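Local coordinates for Serine/threonine-protein kinase Tel1 (Chaetomium thermophilum, PDB 6SKY) that probably acts as an ATM-type serine/threonine protein kinase that senses DNA damage and starts checkpoint signalling by phosphorylating proteins, at residues I1916-F1921 and L1933-S1938; T1941-L1946 and A1957-Q1962; M1883-L1888 and D2731-F2736. All coordinates share one frame; numbering follows the deposited sequence.

Contact 1. Residues I1916-F1921 and L1933-S1938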
loop_
_atom_site.group_PDB
_atom_site.type_symbol
_atom_site.label_atom_id
_atom_site.label_comp_id
_atom_site.label_asym_id
_atom_site.label_seq_id
_atom_site.Cartn_x
_atom_site.Cartn_y
_atom_site.Cartn_z
ATOM N N ILE A 1916 1.349 23.967 -26.876
ATOM C CA ILE A 1916 0.653 23.111 -27.823
ATOM C C ILE A 1916 0.949 21.642 -27.551
ATOM O O ILE A 1916 0.114 20.778 -27.839
ATOM C CB ILE A 1916 1.016 23.505 -29.264
ATOM C CG1 ILE A 1916 -0.081 23.064 -30.219
ATOM C CG2 ILE A 1916 2.352 22.925 -29.681
ATOM C CD1 ILE A 1916 -1.391 23.764 -29.971
ATOM N N LEU A 1917 2.107 21.347 -26.965
ATOM C CA LEU A 1917 2.448 19.974 -26.636
ATOM C C LEU A 1917 1.517 19.405 -25.579
ATOM O O LEU A 1917 1.235 18.204 -25.584
ATOM C CB LEU A 1917 3.894 19.913 -26.170
ATOM C CG LEU A 1917 4.785 18.870 -26.830
ATOM C CD1 LEU A 1917 4.645 18.933 -28.324
ATOM C CD2 LEU A 1917 6.215 19.121 -26.430
ATOM N N LEU A 1918 1.013 20.248 -24.683
ATOM C CA LEU A 1918 0.092 19.769 -23.662
ATOM C C LEU A 1918 -1.237 19.361 -24.273
ATOM O O LEU A 1918 -1.792 18.312 -23.927
ATOM C CB LEU A 1918 -0.106 20.845 -22.602
ATOM C CG LEU A 1918 -1.069 20.534 -21.465
ATOM C CD1 LEU A 1918 -0.635 19.295 -20.733
ATOM C CD2 LEU A 1918 -1.141 21.708 -20.525
ATOM N N GLU A 1919 -1.754 20.170 -25.196
ATOM C CA GLU A 1919 -2.998 19.828 -25.869
ATOM C C GLU A 1919 -2.828 18.627 -26.779
ATOM O O GLU A 1919 -3.777 17.866 -26.973
ATOM C CB GLU A 1919 -3.505 21.022 -26.665
ATOM C CG GLU A 1919 -4.923 20.862 -27.140
ATOM C CD GLU A 1919 -5.427 22.075 -27.885
ATOM O OE1 GLU A 1919 -4.680 23.073 -27.961
ATOM O OE2 GLU A 1919 -6.567 22.034 -28.398
ATOM N N ILE A 1920 -1.639 18.437 -27.348
ATOM C CA ILE A 1920 -1.387 17.237 -28.136
ATOM C C ILE A 1920 -1.402 16.002 -27.246
ATOM O O ILE A 1920 -2.093 15.022 -27.532
ATOM C CB ILE A 1920 -0.056 17.356 -28.894
ATOM C CG1 ILE A 1920 -0.134 18.439 -29.952
ATOM C CG2 ILE A 1920 0.299 16.048 -29.533
ATOM C CD1 ILE A 1920 1.186 18.780 -30.529
ATOM N N PHE A 1921 -0.640 16.026 -26.155
ATOM C CA PHE A 1921 -0.480 14.827 -25.343
ATOM C C PHE A 1921 -1.693 14.504 -24.489
ATOM O O PHE A 1921 -1.843 13.352 -24.080
ATOM C CB PHE A 1921 0.750 14.954 -24.457
ATOM C CG PHE A 1921 2.020 14.656 -25.169
ATOM C CD1 PHE A 1921 2.069 13.663 -26.116
ATOM C CD2 PHE A 1921 3.160 15.368 -24.906
ATOM C CE1 PHE A 1921 3.225 13.390 -26.775
ATOM C CE2 PHE A 1921 4.317 15.096 -25.572
ATOM C CZ PHE A 1921 4.350 14.112 -26.502
ATOM N N LEU A 1933 5.744 14.757 -20.648
ATOM C CA LEU A 1933 5.739 16.205 -20.720
ATOM C C LEU A 1933 6.056 16.799 -19.359
ATOM O O LEU A 1933 5.558 16.331 -18.335
ATOM C CB LEU A 1933 4.378 16.688 -21.198
ATOM C CG LEU A 1933 4.279 18.110 -21.716
ATOM C CD1 LEU A 1933 5.000 18.230 -23.034
ATOM C CD2 LEU A 1933 2.835 18.453 -21.858
ATOM N N SER A 1934 6.885 17.834 -19.350
ATOM C CA SER A 1934 7.318 18.477 -18.118
ATOM C C SER A 1934 6.527 19.755 -17.887
ATOM O O SER A 1934 6.397 20.586 -18.792
ATOM C CB SER A 1934 8.811 18.787 -18.167
ATOM O OG SER A 1934 9.134 19.472 -19.359
ATOM N N GLN A 1935 6.001 19.908 -16.676
ATOM C CA GLN A 1935 5.220 21.077 -16.317
ATOM C C GLN A 1935 5.425 21.368 -14.840
ATOM O O GLN A 1935 5.575 20.451 -14.032
ATOM C CB GLN A 1935 3.741 20.866 -16.633
ATOM C CG GLN A 1935 3.367 19.422 -16.846
ATOM C CD GLN A 1935 1.983 19.267 -17.402
ATOM O OE1 GLN A 1935 1.233 20.231 -17.499
ATOM N NE2 GLN A 1935 1.631 18.050 -17.774
ATOM N N ASP A 1936 5.432 22.656 -14.500
ATOM C CA ASP A 1936 5.745 23.083 -13.143
ATOM C C ASP A 1936 4.820 22.422 -12.131
ATOM O O ASP A 1936 3.639 22.189 -12.392
ATOM C CB ASP A 1936 5.648 24.597 -13.033
ATOM C CG ASP A 1936 4.687 25.184 -14.028
ATOM O OD1 ASP A 1936 4.192 24.429 -14.886
ATOM O OD2 ASP A 1936 4.425 26.402 -13.957
ATOM N N ALA A 1937 5.371 22.125 -10.961
ATOM C CA ALA A 1937 4.714 21.254 -10.002
ATOM C C ALA A 1937 3.912 22.048 -8.984
ATOM O O ALA A 1937 4.279 23.159 -8.601
ATOM C CB ALA A 1937 5.738 20.384 -9.282
ATOM N N SER A 1938 2.801 21.453 -8.556
ATOM C CA SER A 1938 1.917 21.991 -7.533
ATOM C C SER A 1938 0.878 20.923 -7.242
ATOM O O SER A 1938 0.840 19.882 -7.899
ATOM C CB SER A 1938 1.260 23.300 -7.965
ATOM O OG SER A 1938 0.675 23.187 -9.243
#
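Leu-1933 carries this contact, reaching from a loop onto one side of the helix at 1916-1921. Its two methyl groups divide the work. CD1 goes between Leu-1917 and Phe-1921, which are one helical turn apart. Leu-1933 CD1 lies 3.7 Å from Leu-1917 CD2, and it is about as near to CB of the same leucine. Leu-1933 CD1 also meets Phe-1921 CD2 at 3.9 Å, at the ring edge and in its plane. Leu-1933 CD2 touches the backbone CA of Leu-1918 at 3.5 Å and also meets CD1 of that residue. With chi1 at -163°, CG of Leu-1933 stands opposite its own backbone N, which sets its two methyls against the helix.

Leu-1918 starts out beside the loop rather than facing it. Its CG is also opposite the backbone N (chi1 179°), and this brings the branched end round to cross Leu-1933 at about a right angle. The amide of Gln-1935 reaches the same leucine from farther along the loop. Gln-1935 OE1 lies 3.9 Å from Leu-1918 CD1, a van der Waals contact. No hydrogen bond joins the two segments. The contact is mainly apolar and lies near the surface of the FAT region.

Tyr-1930 packs beside both Leu-1918 and Gln-1935. Helix 1916-1923 also rests on helix 1884-1898, through Ile-1920 and Phe-1921 on Leu-1888, and on Thr-1879 of helix 1871-1880. The loop runs on to helix 1939-1948, and Ala-1937 packs on Arg-2225 of the second subunit.

Contact 2. Residues T1941-L1946 and A1957-Q1962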
loop_
_atom_site.group_PDB
_atom_site.type_symbol
_atom_site.label_atom_id
_atom_site.label_comp_id
_atom_site.label_asym_id
_atom_site.label_seq_id
_atom_site.Cartn_x
_atom_site.Cartn_y
_atom_site.Cartn_z
ATOM N N THR A 1941 -1.410 20.610 -10.371
ATOM C CA THR A 1941 -0.900 19.830 -11.489
ATOM C C THR A 1941 -0.951 18.340 -11.186
ATOM O O THR A 1941 -1.249 17.530 -12.071
ATOM C CB THR A 1941 0.516 20.283 -11.825
ATOM O OG1 THR A 1941 0.458 21.532 -12.519
ATOM C CG2 THR A 1941 1.215 19.276 -12.696
ATOM N N VAL A 1942 -0.688 17.961 -9.941
ATOM C CA VAL A 1942 -0.852 16.566 -9.551
ATOM C C VAL A 1942 -2.309 16.153 -9.674
ATOM O O VAL A 1942 -2.621 15.027 -10.076
ATOM C CB VAL A 1942 -0.315 16.348 -8.129
ATOM C CG1 VAL A 1942 -0.538 14.921 -7.694
ATOM C CG2 VAL A 1942 1.140 16.686 -8.079
ATOM N N LEU A 1943 -3.229 17.058 -9.346
ATOM C CA LEU A 1943 -4.643 16.746 -9.508
ATOM C C LEU A 1943 -5.012 16.591 -10.978
ATOM O O LEU A 1943 -5.800 15.712 -11.337
ATOM C CB LEU A 1943 -5.485 17.833 -8.846
ATOM C CG LEU A 1943 -6.994 17.643 -8.825
ATOM C CD1 LEU A 1943 -7.350 16.246 -8.375
ATOM C CD2 LEU A 1943 -7.591 18.673 -7.910
ATOM N N ALA A 1944 -4.455 17.443 -11.839
ATOM C CA ALA A 1944 -4.689 17.320 -13.273
ATOM C C ALA A 1944 -4.193 15.981 -13.799
ATOM O O ALA A 1944 -4.871 15.328 -14.598
ATOM C CB ALA A 1944 -4.014 18.466 -14.016
ATOM N N ARG A 1945 -3.016 15.552 -13.357
ATOM C CA ARG A 1945 -2.511 14.255 -13.782
ATOM C C ARG A 1945 -3.350 13.112 -13.232
ATOM O O ARG A 1945 -3.513 12.090 -13.905
ATOM C CB ARG A 1945 -1.060 14.087 -13.355
ATOM C CG ARG A 1945 -0.514 12.720 -13.652
ATOM C CD ARG A 1945 0.859 12.517 -13.062
ATOM N NE ARG A 1945 0.859 12.577 -11.606
ATOM C CZ ARG A 1945 0.399 11.613 -10.816
ATOM N NH1 ARG A 1945 0.451 11.751 -9.503
ATOM N NH2 ARG A 1945 -0.123 10.514 -11.339
ATOM N N LEU A 1946 -3.885 13.251 -12.019
ATOM C CA LEU A 1946 -4.700 12.179 -11.458
ATOM C C LEU A 1946 -6.064 12.099 -12.118
ATOM O O LEU A 1946 -6.656 11.021 -12.182
ATOM C CB LEU A 1946 -4.869 12.368 -9.956
ATOM C CG LEU A 1946 -3.672 12.038 -9.080
ATOM C CD1 LEU A 1946 -3.930 12.540 -7.690
ATOM C CD2 LEU A 1946 -3.442 10.551 -9.075
ATOM N N ALA A 1957 -9.542 12.676 -2.988
ATOM C CA ALA A 1957 -8.918 13.394 -1.881
ATOM C C ALA A 1957 -8.566 14.828 -2.265
ATOM O O ALA A 1957 -8.979 15.788 -1.602
ATOM C CB ALA A 1957 -7.671 12.646 -1.426
ATOM N N PHE A 1958 -7.787 14.988 -3.334
ATOM C CA PHE A 1958 -7.349 16.313 -3.753
ATOM C C PHE A 1958 -8.521 17.177 -4.193
ATOM O O PHE A 1958 -8.553 18.384 -3.916
ATOM C CB PHE A 1958 -6.330 16.188 -4.881
ATOM C CG PHE A 1958 -5.009 15.635 -4.453
ATOM C CD1 PHE A 1958 -4.850 14.292 -4.217
ATOM C CD2 PHE A 1958 -3.923 16.457 -4.294
ATOM C CE1 PHE A 1958 -3.642 13.790 -3.822
ATOM C CE2 PHE A 1958 -2.716 15.951 -3.904
ATOM C CZ PHE A 1958 -2.578 14.619 -3.668
ATOM N N ARG A 1959 -9.506 16.580 -4.865
ATOM C CA ARG A 1959 -10.670 17.340 -5.289
ATOM C C ARG A 1959 -11.528 17.758 -4.109
ATOM O O ARG A 1959 -12.050 18.871 -4.095
ATOM C CB ARG A 1959 -11.501 16.531 -6.271
ATOM C CG ARG A 1959 -11.240 16.860 -7.699
ATOM C CD ARG A 1959 -11.318 18.337 -7.950
ATOM N NE ARG A 1959 -10.748 18.652 -9.250
ATOM C CZ ARG A 1959 -10.586 19.880 -9.714
ATOM N NH1 ARG A 1959 -10.056 20.070 -10.909
ATOM N NH2 ARG A 1959 -10.950 20.917 -8.980
ATOM N N GLY A 1960 -11.709 16.885 -3.121
ATOM C CA GLY A 1960 -12.445 17.280 -1.940
ATOM C C GLY A 1960 -11.771 18.408 -1.194
ATOM O O GLY A 1960 -12.436 19.310 -0.690
ATOM N N ALA A 1961 -10.444 18.384 -1.122
ATOM C CA ALA A 1961 -9.740 19.484 -0.471
ATOM C C ALA A 1961 -9.950 20.794 -1.223
ATOM O O ALA A 1961 -10.274 21.823 -0.620
ATOM C CB ALA A 1961 -8.257 19.157 -0.347
ATOM N N GLN A 1962 -9.777 20.774 -2.547
ATOM C CA GLN A 1962 -10.036 21.971 -3.344
ATOM C C GLN A 1962 -11.462 22.462 -3.162
ATOM O O GLN A 1962 -11.705 23.660 -2.991
ATOM C CB GLN A 1962 -9.775 21.686 -4.818
ATOM C CG GLN A 1962 -8.334 21.526 -5.181
ATOM C CD GLN A 1962 -7.597 22.836 -5.183
ATOM O OE1 GLN A 1962 -8.206 23.901 -5.133
ATOM N NE2 GLN A 1962 -6.274 22.768 -5.237
#
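Leu-1943 and Phe-1958 mark the closest backbone approach of two successive helices, with their CA atoms 6.4 Å apart. The axes of the short segments pass at 10.2 Å and run at 132° to each other, so the pair is an oblique, roughly antiparallel helical hairpin. Such hairpins build the alpha solenoid of the FAT region.

Leu-1943 makes most of the contact. Its chi1 of -176° sends CG away from the backbone N and out toward the second helix. Of its two methyls, CD1 is the nearer to Phe-1958 and CD2 the nearer to the Arg-1959 guanidinium. Leu-1943 CD1 meets Phe-1958 CB at 3.6 Å, and these two side chains pass alongside in opposite directions. Leu-1946 comes to the same phenylalanine at about a right angle, with Leu-1946 CD1 4.0 Å from Phe-1958 CD1. Val-1942 touches the ring only loosely.

The second subunit closes over this hairpin: Phe-1958 meets the ring of its His-2217 with the planes at about 60°, and Val-1942 packs on its Leu-2214. Arg-1945 also forms a salt bridge with Glu-2219 of that subunit.

The chain of Arg-1959 bends at chi2 (-51°) and crosses Leu-1943 at about a right angle. Its charged end makes a salt bridge with Asp-1977 of helix 1974-1988. Leu-1943 CD2 lies over one face of this guanidinium, offset toward the rim, 3.4 Å from Arg-1959 NE.

Contact 3. Residues M1883-L1888 and D2731-F2736; sequences MYKVAL and DPDEWF
Trp-2735, which meets Leu-1888 across the contact, gives its backbone N to Asp-2731 O at 2.7 Å. This bond closes the first turn of helix 2732-2755. The axes of segments 2732-2736 and 1884-1888 run at 72° to each other.

No hydrogen bond crosses the contact. Leu-1888 and Lys-1885 both touch the ring of Phe-2736. Leu-1888 CD2 lies 3.5 Å from Phe-2736 CE1. Lys-1885 CE lies 3.7 Å from Phe-2736 CD2. The lysine chain is extended as far as CE, which lays its CD beside Asp-2733 OD1. Lys-1885 NZ is 6.2 Å from Asp-2733 OD1, too far for a salt bridge. With an alanine in place of Lys-1885, Phe-2736 and Asp-2733 would probably lose their shared aliphatic neighbour, and the ring would be held less firmly. Leu-1888 CG meets Trp-2735 CH2 at the edge of the indole, while Val-1886 CG2 packs on Pro-2732 CG at 4.0 Å.

The contact joins the FAT region to the kinase region. Helix 1884-1898 also packs on helices 1836-1849 and 1916-1923, and Pro-2732 packs on Leu-1657 of helix 1657-1663.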
loop_
_atom_site.group_PDB
_atom_site.type_symbol
_atom_site.label_atom_id
_atom_site.label_comp_id
_atom_site.label_asym_id
_atom_site.label_seq_id
_atom_site.Cartn_x
_atom_site.Cartn_y
_atom_site.Cartn_z
ATOM N N MET A 1883 -6.177 16.615 -35.553
ATOM C CA MET A 1883 -5.233 15.654 -36.112
ATOM C C MET A 1883 -4.018 15.650 -35.193
ATOM O O MET A 1883 -3.068 16.395 -35.404
ATOM C CB MET A 1883 -4.849 16.032 -37.530
ATOM C CG MET A 1883 -6.006 16.322 -38.444
ATOM S SD MET A 1883 -5.556 17.350 -39.849
ATOM C CE MET A 1883 -4.786 16.166 -40.934
ATOM N N TYR A 1884 -4.045 14.799 -34.175
ATOM C CA TYR A 1884 -3.052 14.896 -33.114
ATOM C C TYR A 1884 -1.749 14.178 -33.423
ATOM O O TYR A 1884 -0.696 14.617 -32.959
ATOM C CB TYR A 1884 -3.644 14.378 -31.809
ATOM C CG TYR A 1884 -4.787 15.228 -31.340
ATOM C CD1 TYR A 1884 -4.583 16.543 -30.982
ATOM C CD2 TYR A 1884 -6.066 14.728 -31.275
ATOM C CE1 TYR A 1884 -5.612 17.326 -30.565
ATOM C CE2 TYR A 1884 -7.105 15.507 -30.859
ATOM C CZ TYR A 1884 -6.872 16.803 -30.503
ATOM O OH TYR A 1884 -7.915 17.586 -30.082
ATOM N N LYS A 1885 -1.771 13.109 -34.209
ATOM C CA LYS A 1885 -0.515 12.492 -34.614
ATOM C C LYS A 1885 0.211 13.350 -35.636
ATOM O O LYS A 1885 1.439 13.478 -35.592
ATOM C CB LYS A 1885 -0.777 11.099 -35.160
ATOM C CG LYS A 1885 -1.265 10.135 -34.120
ATOM C CD LYS A 1885 -1.874 8.931 -34.760
ATOM C CE LYS A 1885 -2.047 7.823 -33.764
ATOM N NZ LYS A 1885 -2.684 8.312 -32.532
ATOM N N VAL A 1886 -0.534 13.962 -36.556
ATOM C CA VAL A 1886 0.050 14.933 -37.472
ATOM C C VAL A 1886 0.622 16.110 -36.699
ATOM O O VAL A 1886 1.706 16.612 -37.011
ATOM C CB VAL A 1886 -1.007 15.378 -38.498
ATOM C CG1 VAL A 1886 -0.419 16.325 -39.474
ATOM C CG2 VAL A 1886 -1.572 14.188 -39.212
ATOM N N ALA A 1887 -0.087 16.555 -35.665
ATOM C CA ALA A 1887 0.391 17.663 -34.850
ATOM C C ALA A 1887 1.668 17.302 -34.114
ATOM O O ALA A 1887 2.570 18.131 -33.984
ATOM C CB ALA A 1887 -0.686 18.081 -33.861
ATOM N N LEU A 1888 1.767 16.068 -33.623
ATOM C CA LEU A 1888 2.987 15.637 -32.951
ATOM C C LEU A 1888 4.160 15.563 -33.916
ATOM O O LEU A 1888 5.276 15.967 -33.575
ATOM C CB LEU A 1888 2.757 14.291 -32.280
ATOM C CG LEU A 1888 3.908 13.697 -31.482
ATOM C CD1 LEU A 1888 4.370 14.653 -30.428
ATOM C CD2 LEU A 1888 3.459 12.430 -30.853
ATOM N N ASP A 2731 3.904 8.376 -43.220
ATOM C CA ASP A 2731 2.538 8.611 -42.770
ATOM C C ASP A 2731 2.523 8.786 -41.257
ATOM O O ASP A 2731 3.049 7.935 -40.544
ATOM C CB ASP A 2731 1.672 7.430 -43.178
ATOM C CG ASP A 2731 0.197 7.698 -43.043
ATOM O OD1 ASP A 2731 -0.188 8.834 -42.737
ATOM O OD2 ASP A 2731 -0.589 6.758 -43.251
ATOM N N PRO A 2732 1.946 9.870 -40.731
ATOM C CA PRO A 2732 2.039 10.116 -39.284
ATOM C C PRO A 2732 1.390 9.063 -38.405
ATOM O O PRO A 2732 1.855 8.846 -37.281
ATOM C CB PRO A 2732 1.353 11.473 -39.133
ATOM C CG PRO A 2732 1.595 12.126 -40.405
ATOM C CD PRO A 2732 1.487 11.070 -41.441
ATOM N N ASP A 2733 0.342 8.393 -38.866
ATOM C CA ASP A 2733 -0.254 7.333 -38.063
ATOM C C ASP A 2733 0.700 6.158 -37.922
ATOM O O ASP A 2733 0.996 5.697 -36.808
ATOM C CB ASP A 2733 -1.557 6.883 -38.708
ATOM C CG ASP A 2733 -2.327 8.031 -39.314
ATOM O OD1 ASP A 2733 -2.349 9.121 -38.705
ATOM O OD2 ASP A 2733 -2.905 7.850 -40.403
ATOM N N GLU A 2734 1.187 5.662 -39.056
ATOM C CA GLU A 2734 2.180 4.604 -39.057
ATOM C C GLU A 2734 3.440 5.028 -38.323
ATOM O O GLU A 2734 4.009 4.246 -37.566
ATOM C CB GLU A 2734 2.496 4.218 -40.493
ATOM C CG GLU A 2734 3.085 2.853 -40.650
ATOM C CD GLU A 2734 3.487 2.571 -42.072
ATOM O OE1 GLU A 2734 3.583 3.538 -42.858
ATOM O OE2 GLU A 2734 3.707 1.390 -42.409
ATOM N N TRP A 2735 3.894 6.258 -38.542
ATOM C CA TRP A 2735 5.083 6.754 -37.862
ATOM C C TRP A 2735 4.933 6.673 -36.353
ATOM O O TRP A 2735 5.819 6.169 -35.657
ATOM C CB TRP A 2735 5.353 8.185 -38.308
ATOM C CG TRP A 2735 6.357 8.945 -37.515
ATOM C CD1 TRP A 2735 7.702 8.912 -37.658
ATOM C CD2 TRP A 2735 6.090 9.897 -36.485
ATOM N NE1 TRP A 2735 8.295 9.763 -36.770
ATOM C CE2 TRP A 2735 7.323 10.379 -36.035
ATOM C CE3 TRP A 2735 4.925 10.376 -35.889
ATOM C CZ2 TRP A 2735 7.426 11.317 -35.031
ATOM C CZ3 TRP A 2735 5.033 11.296 -34.891
ATOM C CH2 TRP A 2735 6.270 11.761 -34.471
ATOM N N PHE A 2736 3.810 7.155 -35.825
ATOM C CA PHE A 2736 3.624 7.156 -34.381
ATOM C C PHE A 2736 3.556 5.741 -33.830
ATOM O O PHE A 2736 4.165 5.438 -32.797
ATOM C CB PHE A 2736 2.370 7.939 -34.021
ATOM C CG PHE A 2736 2.155 8.081 -32.557
ATOM C CD1 PHE A 2736 2.975 8.881 -31.808
ATOM C CD2 PHE A 2736 1.143 7.408 -31.926
ATOM C CE1 PHE A 2736 2.789 9.001 -30.470
ATOM C CE2 PHE A 2736 0.958 7.533 -30.589
ATOM C CZ PHE A 2736 1.781 8.328 -29.862
#

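How the contacts relate
Contacts 2 and 3 are buried, while contact 1 lies near the surface. Contact 3 spans some 840 residues and joins two regions; contacts 1 and 2 are local and nested inside the loop it closes. Helix 1916-1923 packs directly on helix 1884-1898, so contacts 1 and 3 share a border, where Ile-1920 packs on Ala-1887. Contacts 1 and 2 follow in series, linked by a probable hydrogen bond from Thr-1941 OG1 to Asp-1936 O. All three are chiefly apolar. Contact 1 is mostly leucine against leucine, contact 2 sets a leucine methyl over a guanidinium, and contact 3 sets lysine methylenes and a leucine against Phe and Trp. Only contacts 1 and 2 touch the second subunit.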